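Local coordinates for protein 2,5-dihydroxypyridine 5,6-dioxygenase (PDB 7CUP) that catalyses the iron-dependent ring cleavage of 2,5-dihydroxypyridine by O2 between carbons 5 and 6, giving N-formylmaleamate in nicotinate degradation, at residues A130-T135 and C289-A294; L143-L148 and G193-W198; T176-A181 and R186-P191. One frame throughout, in Å; residues are numbered along the deposited sequence.

Contact 1: A130-T135 and C289-A294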
loop_
_atom_site.group_PDB
_atom_site.type_symbol
_atom_site.label_atom_id
_atom_site.label_comp_id
_atom_site.label_asym_id
_atom_site.label_seq_id
_atom_site.Cartn_x
_atom_site.Cartn_y
_atom_site.Cartn_z
ATOM N N ALA A 130 -21.237 13.740 -5.172
ATOM C CA ALA A 130 -22.342 13.820 -4.176
ATOM C C ALA A 130 -23.131 15.106 -4.378
ATOM O O ALA A 130 -24.378 15.053 -4.347
ATOM C CB ALA A 130 -21.847 13.719 -2.756
ATOM N N ARG A 131 -22.443 16.216 -4.633
ATOM C CA ARG A 131 -23.099 17.543 -4.731
ATOM C C ARG A 131 -23.980 17.598 -5.989
ATOM O O ARG A 131 -24.981 18.290 -5.933
ATOM C CB ARG A 131 -22.045 18.655 -4.734
ATOM C CG ARG A 131 -22.615 20.067 -4.806
ATOM C CD ARG A 131 -21.590 21.130 -4.449
ATOM N NE ARG A 131 -20.274 21.002 -5.090
ATOM C CZ ARG A 131 -19.976 21.422 -6.307
ATOM N NH1 ARG A 131 -20.916 21.926 -7.093
ATOM N NH2 ARG A 131 -18.747 21.286 -6.759
ATOM N N MET A 132 -23.587 16.953 -7.102
ATOM C CA MET A 132 -24.419 16.891 -8.332
ATOM C C MET A 132 -24.893 15.444 -8.584
ATOM O O MET A 132 -24.922 15.017 -9.720
ATOM C CB MET A 132 -23.656 17.478 -9.522
ATOM C CG MET A 132 -23.414 18.936 -9.334
ATOM S SD MET A 132 -22.400 19.683 -10.578
ATOM C CE MET A 132 -20.748 19.308 -9.972
ATOM N N LEU A 133 -25.272 14.725 -7.539
ATOM C CA LEU A 133 -25.851 13.358 -7.665
ATOM C C LEU A 133 -27.063 13.427 -8.593
ATOM O O LEU A 133 -27.960 14.247 -8.385
ATOM C CB LEU A 133 -26.275 12.874 -6.284
ATOM C CG LEU A 133 -26.740 11.427 -6.236
ATOM C CD1 LEU A 133 -25.571 10.481 -6.456
ATOM C CD2 LEU A 133 -27.430 11.162 -4.911
ATOM N N PRO A 134 -27.080 12.643 -9.685
ATOM C CA PRO A 134 -28.125 12.789 -10.699
ATOM C C PRO A 134 -29.558 12.471 -10.214
ATOM O O PRO A 134 -29.743 11.657 -9.311
ATOM C CB PRO A 134 -27.680 11.834 -11.813
ATOM C CG PRO A 134 -26.202 11.658 -11.594
ATOM C CD PRO A 134 -26.010 11.727 -10.099
ATOM N N THR A 135 -30.538 13.169 -10.811
ATOM C CA THR A 135 -32.002 13.061 -10.538
ATOM C C THR A 135 -32.759 12.844 -11.854
ATOM O O THR A 135 -32.316 13.344 -12.894
ATOM C CB THR A 135 -32.539 14.289 -9.784
ATOM O OG1 THR A 135 -32.413 15.464 -10.592
ATOM C CG2 THR A 135 -31.870 14.492 -8.441
ATOM N N CYS A 289 -13.515 20.103 -13.789
ATOM C CA CYS A 289 -14.400 21.252 -13.466
ATOM C C CYS A 289 -15.664 21.162 -14.337
ATOM O O CYS A 289 -15.918 22.011 -15.244
ATOM C CB CYS A 289 -13.702 22.608 -13.583
ATOM S SG CYS A 289 -14.664 23.919 -12.767
ATOM N N MET A 290 -16.488 20.179 -14.008
ATOM C CA MET A 290 -17.864 20.073 -14.554
ATOM C C MET A 290 -18.740 21.214 -14.039
ATOM O O MET A 290 -19.668 21.562 -14.770
ATOM C CB MET A 290 -18.479 18.717 -14.222
ATOM C CG MET A 290 -17.855 17.595 -15.012
ATOM S SD MET A 290 -17.810 17.904 -16.809
ATOM C CE MET A 290 -19.552 17.981 -17.183
ATOM N N ASP A 291 -18.426 21.808 -12.882
ATOM C CA ASP A 291 -19.156 22.987 -12.357
ATOM C C ASP A 291 -19.149 24.108 -13.407
ATOM O O ASP A 291 -20.200 24.722 -13.622
ATOM C CB ASP A 291 -18.542 23.456 -11.047
ATOM C CG ASP A 291 -19.034 22.697 -9.838
ATOM O OD1 ASP A 291 -20.132 23.049 -9.336
ATOM O OD2 ASP A 291 -18.323 21.779 -9.388
ATOM N N ALA A 292 -17.983 24.383 -14.008
ATOM C CA ALA A 292 -17.777 25.458 -14.988
ATOM C C ALA A 292 -18.563 25.115 -16.249
ATOM O O ALA A 292 -19.124 26.032 -16.840
ATOM C CB ALA A 292 -16.298 25.631 -15.281
ATOM N N ARG A 293 -18.595 23.843 -16.665
ATOM C CA ARG A 293 -19.311 23.482 -17.917
ATOM C C ARG A 293 -20.827 23.567 -17.700
ATOM O O ARG A 293 -21.539 23.867 -18.677
ATOM C CB ARG A 293 -18.920 22.094 -18.429
ATOM C CG ARG A 293 -17.464 21.961 -18.847
ATOM C CD ARG A 293 -17.153 20.602 -19.397
ATOM N NE ARG A 293 -15.797 20.617 -19.917
ATOM C CZ ARG A 293 -14.690 20.521 -19.186
ATOM N NH1 ARG A 293 -14.774 20.382 -17.867
ATOM N NH2 ARG A 293 -13.499 20.554 -19.778
ATOM N N ALA A 294 -21.327 23.202 -16.521
ATOM C CA ALA A 294 -22.749 22.837 -16.337
ATOM C C ALA A 294 -23.564 23.942 -15.654
ATOM O O ALA A 294 -24.786 23.798 -15.669
ATOM C CB ALA A 294 -22.911 21.521 -15.602
#

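Contact 2: L143-L148 and G193-W198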
loop_
_atom_site.group_PDB
_atom_site.type_symbol
_atom_site.label_atom_id
_atom_site.label_comp_id
_atom_site.label_asym_id
_atom_site.label_seq_id
_atom_site.Cartn_x
_atom_site.Cartn_y
_atom_site.Cartn_z
ATOM N N LEU A 143 -34.204 17.307 -21.274
ATOM C CA LEU A 143 -34.965 16.817 -22.454
ATOM C C LEU A 143 -35.962 17.898 -22.916
ATOM O O LEU A 143 -36.122 18.038 -24.144
ATOM C CB LEU A 143 -35.717 15.545 -22.083
ATOM C CG LEU A 143 -34.879 14.302 -21.833
ATOM C CD1 LEU A 143 -35.776 13.082 -21.940
ATOM C CD2 LEU A 143 -33.693 14.207 -22.786
ATOM N N ALA A 144 -36.608 18.613 -21.983
ATOM C CA ALA A 144 -37.482 19.774 -22.292
ATOM C C ALA A 144 -36.678 20.834 -23.067
ATOM O O ALA A 144 -37.172 21.367 -24.097
ATOM C CB ALA A 144 -38.088 20.330 -21.033
ATOM N N ALA A 145 -35.445 21.119 -22.653
ATOM C CA ALA A 145 -34.568 22.072 -23.377
ATOM C C ALA A 145 -34.242 21.494 -24.747
ATOM O O ALA A 145 -34.201 22.265 -25.729
ATOM C CB ALA A 145 -33.302 22.364 -22.608
ATOM N N GLU A 146 -34.004 20.189 -24.804
ATOM C CA GLU A 146 -33.595 19.499 -26.046
ATOM C C GLU A 146 -34.698 19.648 -27.101
ATOM O O GLU A 146 -34.333 19.832 -28.272
ATOM C CB GLU A 146 -33.281 18.026 -25.793
ATOM C CG GLU A 146 -32.810 17.273 -27.045
ATOM C CD GLU A 146 -32.778 15.756 -26.904
ATOM O OE1 GLU A 146 -33.492 15.242 -26.022
ATOM O OE2 GLU A 146 -32.035 15.091 -27.664
ATOM N N THR A 147 -35.977 19.558 -26.727
ATOM C CA THR A 147 -37.115 19.570 -27.699
ATOM C C THR A 147 -37.120 20.929 -28.438
ATOM O O THR A 147 -37.316 20.922 -29.677
ATOM C CB THR A 147 -38.458 19.181 -27.051
ATOM O OG1 THR A 147 -38.835 20.162 -26.090
ATOM C CG2 THR A 147 -38.462 17.828 -26.372
ATOM N N LEU A 148 -36.841 22.034 -27.733
ATOM C CA LEU A 148 -36.628 23.386 -28.322
ATOM C C LEU A 148 -35.378 23.390 -29.198
ATOM O O LEU A 148 -35.463 23.792 -30.362
ATOM C CB LEU A 148 -36.492 24.431 -27.208
ATOM C CG LEU A 148 -37.772 25.158 -26.815
ATOM C CD1 LEU A 148 -37.519 26.103 -25.655
ATOM C CD2 LEU A 148 -38.345 25.940 -27.994
ATOM N N GLY A 193 -25.750 17.851 -16.621
ATOM C CA GLY A 193 -26.962 18.690 -16.587
ATOM C C GLY A 193 -26.871 19.848 -17.564
ATOM O O GLY A 193 -27.030 20.983 -17.123
ATOM N N PHE A 194 -26.642 19.583 -18.856
ATOM C CA PHE A 194 -26.563 20.622 -19.918
ATOM C C PHE A 194 -26.742 19.985 -21.298
ATOM O O PHE A 194 -26.944 18.750 -21.425
ATOM C CB PHE A 194 -25.247 21.401 -19.796
ATOM C CG PHE A 194 -23.989 20.595 -19.986
ATOM C CD1 PHE A 194 -23.484 19.802 -18.955
ATOM C CD2 PHE A 194 -23.264 20.679 -21.165
ATOM C CE1 PHE A 194 -22.311 19.073 -19.132
ATOM C CE2 PHE A 194 -22.071 19.973 -21.326
ATOM C CZ PHE A 194 -21.609 19.157 -20.314
ATOM N N LEU A 195 -26.670 20.813 -22.335
ATOM C CA LEU A 195 -26.927 20.374 -23.722
ATOM C C LEU A 195 -26.218 21.330 -24.686
ATOM O O LEU A 195 -25.877 22.460 -24.287
ATOM C CB LEU A 195 -28.444 20.270 -23.953
ATOM C CG LEU A 195 -29.189 21.544 -24.390
ATOM C CD1 LEU A 195 -30.555 21.203 -24.984
ATOM C CD2 LEU A 195 -29.349 22.490 -23.210
ATOM N N PHE A 196 -25.977 20.854 -25.905
ATOM C CA PHE A 196 -25.225 21.581 -26.944
ATOM C C PHE A 196 -25.520 20.978 -28.325
ATOM O O PHE A 196 -26.043 19.847 -28.399
ATOM C CB PHE A 196 -23.731 21.516 -26.621
ATOM C CG PHE A 196 -23.223 20.127 -26.319
ATOM C CD1 PHE A 196 -22.751 19.306 -27.335
ATOM C CD2 PHE A 196 -23.214 19.646 -25.022
ATOM C CE1 PHE A 196 -22.277 18.035 -27.057
ATOM C CE2 PHE A 196 -22.746 18.370 -24.744
ATOM C CZ PHE A 196 -22.292 17.559 -25.760
ATOM N N THR A 197 -25.237 21.760 -29.368
ATOM C CA THR A 197 -25.118 21.334 -30.784
ATOM C C THR A 197 -23.778 21.794 -31.332
ATOM O O THR A 197 -22.915 22.207 -30.538
ATOM C CB THR A 197 -26.136 21.968 -31.750
ATOM O OG1 THR A 197 -27.192 22.655 -31.080
ATOM C CG2 THR A 197 -26.681 20.930 -32.699
ATOM N N TRP A 198 -23.643 21.722 -32.657
ATOM C CA TRP A 198 -22.545 22.318 -33.439
ATOM C C TRP A 198 -23.170 23.300 -34.418
ATOM O O TRP A 198 -24.292 23.093 -34.862
ATOM C CB TRP A 198 -21.754 21.203 -34.133
ATOM C CG TRP A 198 -21.048 20.302 -33.173
ATOM C CD1 TRP A 198 -19.702 20.231 -32.961
ATOM C CD2 TRP A 198 -21.645 19.312 -32.317
ATOM N NE1 TRP A 198 -19.426 19.290 -32.012
ATOM C CE2 TRP A 198 -20.594 18.709 -31.600
ATOM C CE3 TRP A 198 -22.953 18.850 -32.121
ATOM C CZ2 TRP A 198 -20.807 17.672 -30.699
ATOM C CZ3 TRP A 198 -23.171 17.833 -31.219
ATOM C CH2 TRP A 198 -22.109 17.263 -30.510
#

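Contact 3: T176-A181 and R186-P191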
loop_
_atom_site.group_PDB
_atom_site.type_symbol
_atom_site.label_atom_id
_atom_site.label_comp_id
_atom_site.label_asym_id
_atom_site.label_seq_id
_atom_site.Cartn_x
_atom_site.Cartn_y
_atom_site.Cartn_z
ATOM N N THR A 176 -27.429 15.804 -25.261
ATOM C CA THR A 176 -27.709 16.066 -23.828
ATOM C C THR A 176 -26.746 15.278 -22.927
ATOM O O THR A 176 -26.310 14.179 -23.315
ATOM C CB THR A 176 -29.160 15.717 -23.495
ATOM O OG1 THR A 176 -29.329 14.303 -23.603
ATOM C CG2 THR A 176 -30.121 16.440 -24.413
ATOM N N GLU A 177 -26.427 15.851 -21.764
ATOM C CA GLU A 177 -25.793 15.145 -20.629
ATOM C C GLU A 177 -26.644 15.454 -19.404
ATOM O O GLU A 177 -26.687 16.640 -19.078
ATOM C CB GLU A 177 -24.337 15.600 -20.460
ATOM C CG GLU A 177 -23.500 15.528 -21.707
ATOM C CD GLU A 177 -22.018 15.765 -21.495
ATOM O OE1 GLU A 177 -21.587 15.735 -20.342
ATOM O OE2 GLU A 177 -21.287 15.960 -22.490
ATOM N N TYR A 178 -27.326 14.462 -18.794
ATOM C CA TYR A 178 -28.178 14.601 -17.572
ATOM C C TYR A 178 -27.715 13.655 -16.448
ATOM O O TYR A 178 -28.392 13.585 -15.392
ATOM C CB TYR A 178 -29.676 14.370 -17.866
ATOM C CG TYR A 178 -30.034 13.122 -18.655
ATOM C CD1 TYR A 178 -30.063 11.868 -18.051
ATOM C CD2 TYR A 178 -30.405 13.184 -19.993
ATOM C CE1 TYR A 178 -30.390 10.718 -18.751
ATOM C CE2 TYR A 178 -30.742 12.037 -20.707
ATOM C CZ TYR A 178 -30.739 10.795 -20.091
ATOM O OH TYR A 178 -31.099 9.646 -20.763
ATOM N N GLY A 179 -26.584 12.961 -16.620
ATOM C CA GLY A 179 -25.846 12.366 -15.488
ATOM C C GLY A 179 -25.959 10.856 -15.371
ATOM O O GLY A 179 -25.380 10.296 -14.420
ATOM N N TYR A 180 -26.688 10.172 -16.256
ATOM C CA TYR A 180 -26.849 8.699 -16.128
ATOM C C TYR A 180 -27.071 8.093 -17.509
ATOM O O TYR A 180 -27.447 8.843 -18.445
ATOM C CB TYR A 180 -27.854 8.365 -15.017
ATOM C CG TYR A 180 -29.284 8.826 -15.159
ATOM C CD1 TYR A 180 -29.724 10.025 -14.617
ATOM C CD2 TYR A 180 -30.244 8.015 -15.768
ATOM C CE1 TYR A 180 -31.049 10.426 -14.721
ATOM C CE2 TYR A 180 -31.579 8.399 -15.861
ATOM C CZ TYR A 180 -31.989 9.608 -15.334
ATOM O OH TYR A 180 -33.308 9.966 -15.428
ATOM N N ALA A 181 -26.733 6.802 -17.649
ATOM C CA ALA A 181 -26.735 6.042 -18.913
ATOM C C ALA A 181 -27.833 4.972 -18.907
ATOM O O ALA A 181 -27.482 3.774 -18.796
ATOM C CB ALA A 181 -25.387 5.428 -19.132
ATOM N N ARG A 186 -26.281 4.778 -25.068
ATOM C CA ARG A 186 -26.184 6.163 -24.526
ATOM C C ARG A 186 -24.848 6.347 -23.802
ATOM O O ARG A 186 -24.447 5.456 -23.025
ATOM C CB ARG A 186 -27.298 6.525 -23.549
ATOM C CG ARG A 186 -27.227 7.972 -23.081
ATOM C CD ARG A 186 -28.281 8.414 -22.049
ATOM N NE ARG A 186 -28.046 9.801 -21.693
ATOM C CZ ARG A 186 -28.246 10.827 -22.519
ATOM N NH1 ARG A 186 -28.746 10.621 -23.726
ATOM N NH2 ARG A 186 -27.962 12.060 -22.129
ATOM N N TRP A 187 -24.215 7.495 -24.039
ATOM C CA TRP A 187 -23.053 7.984 -23.261
ATOM C C TRP A 187 -23.566 9.134 -22.394
ATOM O O TRP A 187 -24.357 9.983 -22.894
ATOM C CB TRP A 187 -21.872 8.400 -24.161
ATOM C CG TRP A 187 -20.676 8.843 -23.379
ATOM C CD1 TRP A 187 -19.582 8.105 -23.033
ATOM C CD2 TRP A 187 -20.443 10.159 -22.845
ATOM N NE1 TRP A 187 -18.695 8.869 -22.314
ATOM C CE2 TRP A 187 -19.196 10.131 -22.185
ATOM C CE3 TRP A 187 -21.141 11.369 -22.913
ATOM C CZ2 TRP A 187 -18.649 11.257 -21.575
ATOM C CZ3 TRP A 187 -20.613 12.474 -22.279
ATOM C CH2 TRP A 187 -19.380 12.418 -21.622
ATOM N N ASP A 188 -23.191 9.145 -21.125
ATOM C CA ASP A 188 -23.450 10.308 -20.238
ATOM C C ASP A 188 -22.370 10.363 -19.159
ATOM O O ASP A 188 -21.501 9.465 -19.118
ATOM C CB ASP A 188 -24.869 10.275 -19.678
ATOM C CG ASP A 188 -25.483 11.646 -19.422
ATOM O OD1 ASP A 188 -24.739 12.565 -18.981
ATOM O OD2 ASP A 188 -26.735 11.786 -19.625
ATOM N N HIS A 189 -22.373 11.448 -18.390
ATOM C CA HIS A 189 -21.273 11.807 -17.468
ATOM C C HIS A 189 -21.904 12.178 -16.145
ATOM O O HIS A 189 -22.686 13.129 -16.133
ATOM C CB HIS A 189 -20.512 12.993 -18.054
ATOM C CG HIS A 189 -19.290 13.386 -17.295
ATOM N ND1 HIS A 189 -18.539 14.484 -17.660
ATOM C CD2 HIS A 189 -18.717 12.881 -16.182
ATOM C CE1 HIS A 189 -17.519 14.589 -16.829
ATOM N NE2 HIS A 189 -17.611 13.635 -15.923
ATOM N N TRP A 190 -21.644 11.400 -15.105
ATOM C CA TRP A 190 -21.944 11.822 -13.730
ATOM C C TRP A 190 -20.745 12.598 -13.187
ATOM O O TRP A 190 -19.689 11.985 -13.025
ATOM C CB TRP A 190 -22.243 10.571 -12.936
ATOM C CG TRP A 190 -22.371 10.807 -11.470
ATOM C CD1 TRP A 190 -22.627 11.968 -10.791
ATOM C CD2 TRP A 190 -22.229 9.788 -10.499
ATOM N NE1 TRP A 190 -22.672 11.711 -9.447
ATOM C CE2 TRP A 190 -22.422 10.387 -9.243
ATOM C CE3 TRP A 190 -21.915 8.433 -10.590
ATOM C CZ2 TRP A 190 -22.366 9.649 -8.065
ATOM C CZ3 TRP A 190 -21.860 7.707 -9.424
ATOM C CH2 TRP A 190 -22.101 8.306 -8.190
ATOM N N PRO A 191 -20.805 13.938 -12.952
ATOM C CA PRO A 191 -22.004 14.775 -13.044
ATOM C C PRO A 191 -22.120 15.650 -14.300
ATOM O O PRO A 191 -21.109 15.882 -14.961
ATOM C CB PRO A 191 -21.749 15.744 -11.893
ATOM C CG PRO A 191 -20.264 16.038 -12.020
ATOM C CD PRO A 191 -19.654 14.770 -12.581
HETATM O O HOH W 1 -27.569 12.910 -25.956
HETATM O O HOH W 2 -24.736 12.288 -24.108
HETATM O O HOH W 3 -18.914 15.890 -19.944
#

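Contact 1: A130-T135 and C289-A294
Arg-131 and Asp-291 meet in an end-on, two-nitrogen salt bridge that joins the last turn of helix 126-131 to the first turn of the short helix 290-294. The pair illustrates how two buried groups of opposite charge can pair two N-H groups with two oxygens and still take further partners. Arg-131 NH1 donates to Asp-291 OD1 at 2.6 Å with an N-H...O angle of 167°, and Arg-131 NH2 donates almost as straight to Asp-291 OD2 at 2.7 Å. Both oxygens lie close to the guanidinium plane, and the two flat groups are nearly coplanar. OD1 takes NH1 on its syn lone pair; OD2 is met on the syn side too, but 22° out of the carboxylate plane. The arginine chain runs out extended and then bends at chi3 (47°), which turns the NH1 and NH2 edge toward the aspartate.

Each group has a further bond beyond the pair. NH1 also donates to the carbonyl O of Arg-273, and OD1 also accepts from the backbone N of Gln-275, so the intervening chain around those residues is tied to both helices. With an alanine here instead of Arg-131, the Asp-291 carboxylate would probably be left as a buried charge without its mate, and the Arg-273 carbonyl would lose this donor. Pro-65 of a second subunit packs on Arg-131, bringing the bridge near a subunit interface.

At the start of helix 290-294, Cys-289 is the N-cap, its SG accepting a weak bond from Ala-292 N. Met-132, the first residue to leave the helical path after Arg-131, crosses the aspartate at a slant, the bend at its end bringing Met-132 CE to 3.5 Å from Asp-291 OD2.

Contact 2: L143-L148 and G193-W198
The flat peptide group that joins Ala-145 to Glu-146 has one face met by Leu-195, whose methyl CD1 stands over it, 3.7 Å from Ala-145 C and 3.6 Å from Glu-146 N. On the other side of strand 194-197 the flat groups are aromatic: the Phe-196 ring has Trp-198 CH2 at its edge, in plane, and also meets the ring of His-265 at about 45°. The strand thus presents a branched aliphatic side chain to the helix and rings to the opposite side.

Leu-195 carries the contact through both of its methyls. Leu-195 CD1 also reaches Ala-145 CB at 3.8 Å, and Leu-195 CD2 comes to 4.0 Å from that same CB. A chi1 of 87° places CG between the backbone N and the carbonyl carbon, and from there the fork is directed at the helix. Because Ala-145 ends at CB, the leucine can come down onto the helix backbone itself. Glu-146 contributes its backbone and CB, while its carboxylate leads away and the side chain packs on Thr-176. Trp-268, Leu-270 and Leu-149 also touch Leu-195.

No hydrogen bond crosses here. This is plain helix-on-sheet packing: helix 136-151 lies against the antiparallel sheet whose other side carries the iron ligand His-265, and strand 194-197 enters that sheet through a G1 beta bulge, with Gly-193 and Phe-194 both facing Glu-177.

Contact 3: T176-A181 and R186-P191
Arg-186, just before strand 187-189, reaches across segment 176-181, and following it outward shows how one long side chain can meet several neighbours in turn. CB points toward the facing segment, and with CG opposite the backbone N (chi1 -176°) the chain stays straight as far as NE. Arg-186 CD passes 3.3 Å from Tyr-178 OH, a hydroxyl whose hydrogen bond goes to Asp-182. Arg-186 NE donates to Asp-188 OD2 at 3.2 Å and, weakly, to the carbonyl O of Tyr-180. Arg-186 CZ stacks, offset, against the rim of the Tyr-178 ring, Tyr-178 CE2 lying 3.3 Å from it over the guanidinium face, with the planes 6° apart. NH1 has a weak bond to a water that also takes the N-H of Thr-176. Arg-186 NH2 finishes the reach, donating to Thr-176 OG1 at 3.0 Å and to Asp-188 OD2 at 2.8 Å.

Arg-186 therefore grips one oxygen of Asp-188 side-on. The same Asp-188 OD2 accepts Tyr-178 N at 2.9 Å on its syn lone pair and sits over the centre of the tyrosine ring. Asp-188 OD1 receives Gly-179 N from above the carboxylate plane at 3.0 Å and the N-H of His-189 on its anti lone pair. Five N-H bonds on its two oxygens are likely to hold the carboxylate's rotation and to support its charged form. Gly-179 adds a CA-H...O contact to His-189 O.

A water bridges Glu-177 OE1 and His-189 ND1. The Glu-177 side chain is about 8 Å from the bound iron. The arrangement marks a junction between two sheets: strand 187-189 edges the parallel sheet, while strand 175-177 edges the antiparallel sheet whose strands supply the iron ligands His-265, Ser-302 and Asp-320.

All three contacts are buried, yet their chemistry differs with place. Contact 1, near a second subunit, relies on paired charges to tie two helix ends; contact 2 is van der Waals packing of helix against sheet, without a crossing hydrogen bond; contact 3, nearest the chain centre, is a dense polar network around the facing edges of two sheets and the loop residues beside them. Contacts 2 and 3 share one sheet, where Glu-177 O lies 2.9 Å from Gly-193 N, a probable hydrogen bond. Contact 1 meets each of the others through Met-290, which packs on Phe-194 and on His-189, while Pro-134 lies against Gly-179 and Trp-190. Helices 126-131 and 136-151 are consecutive in the chain.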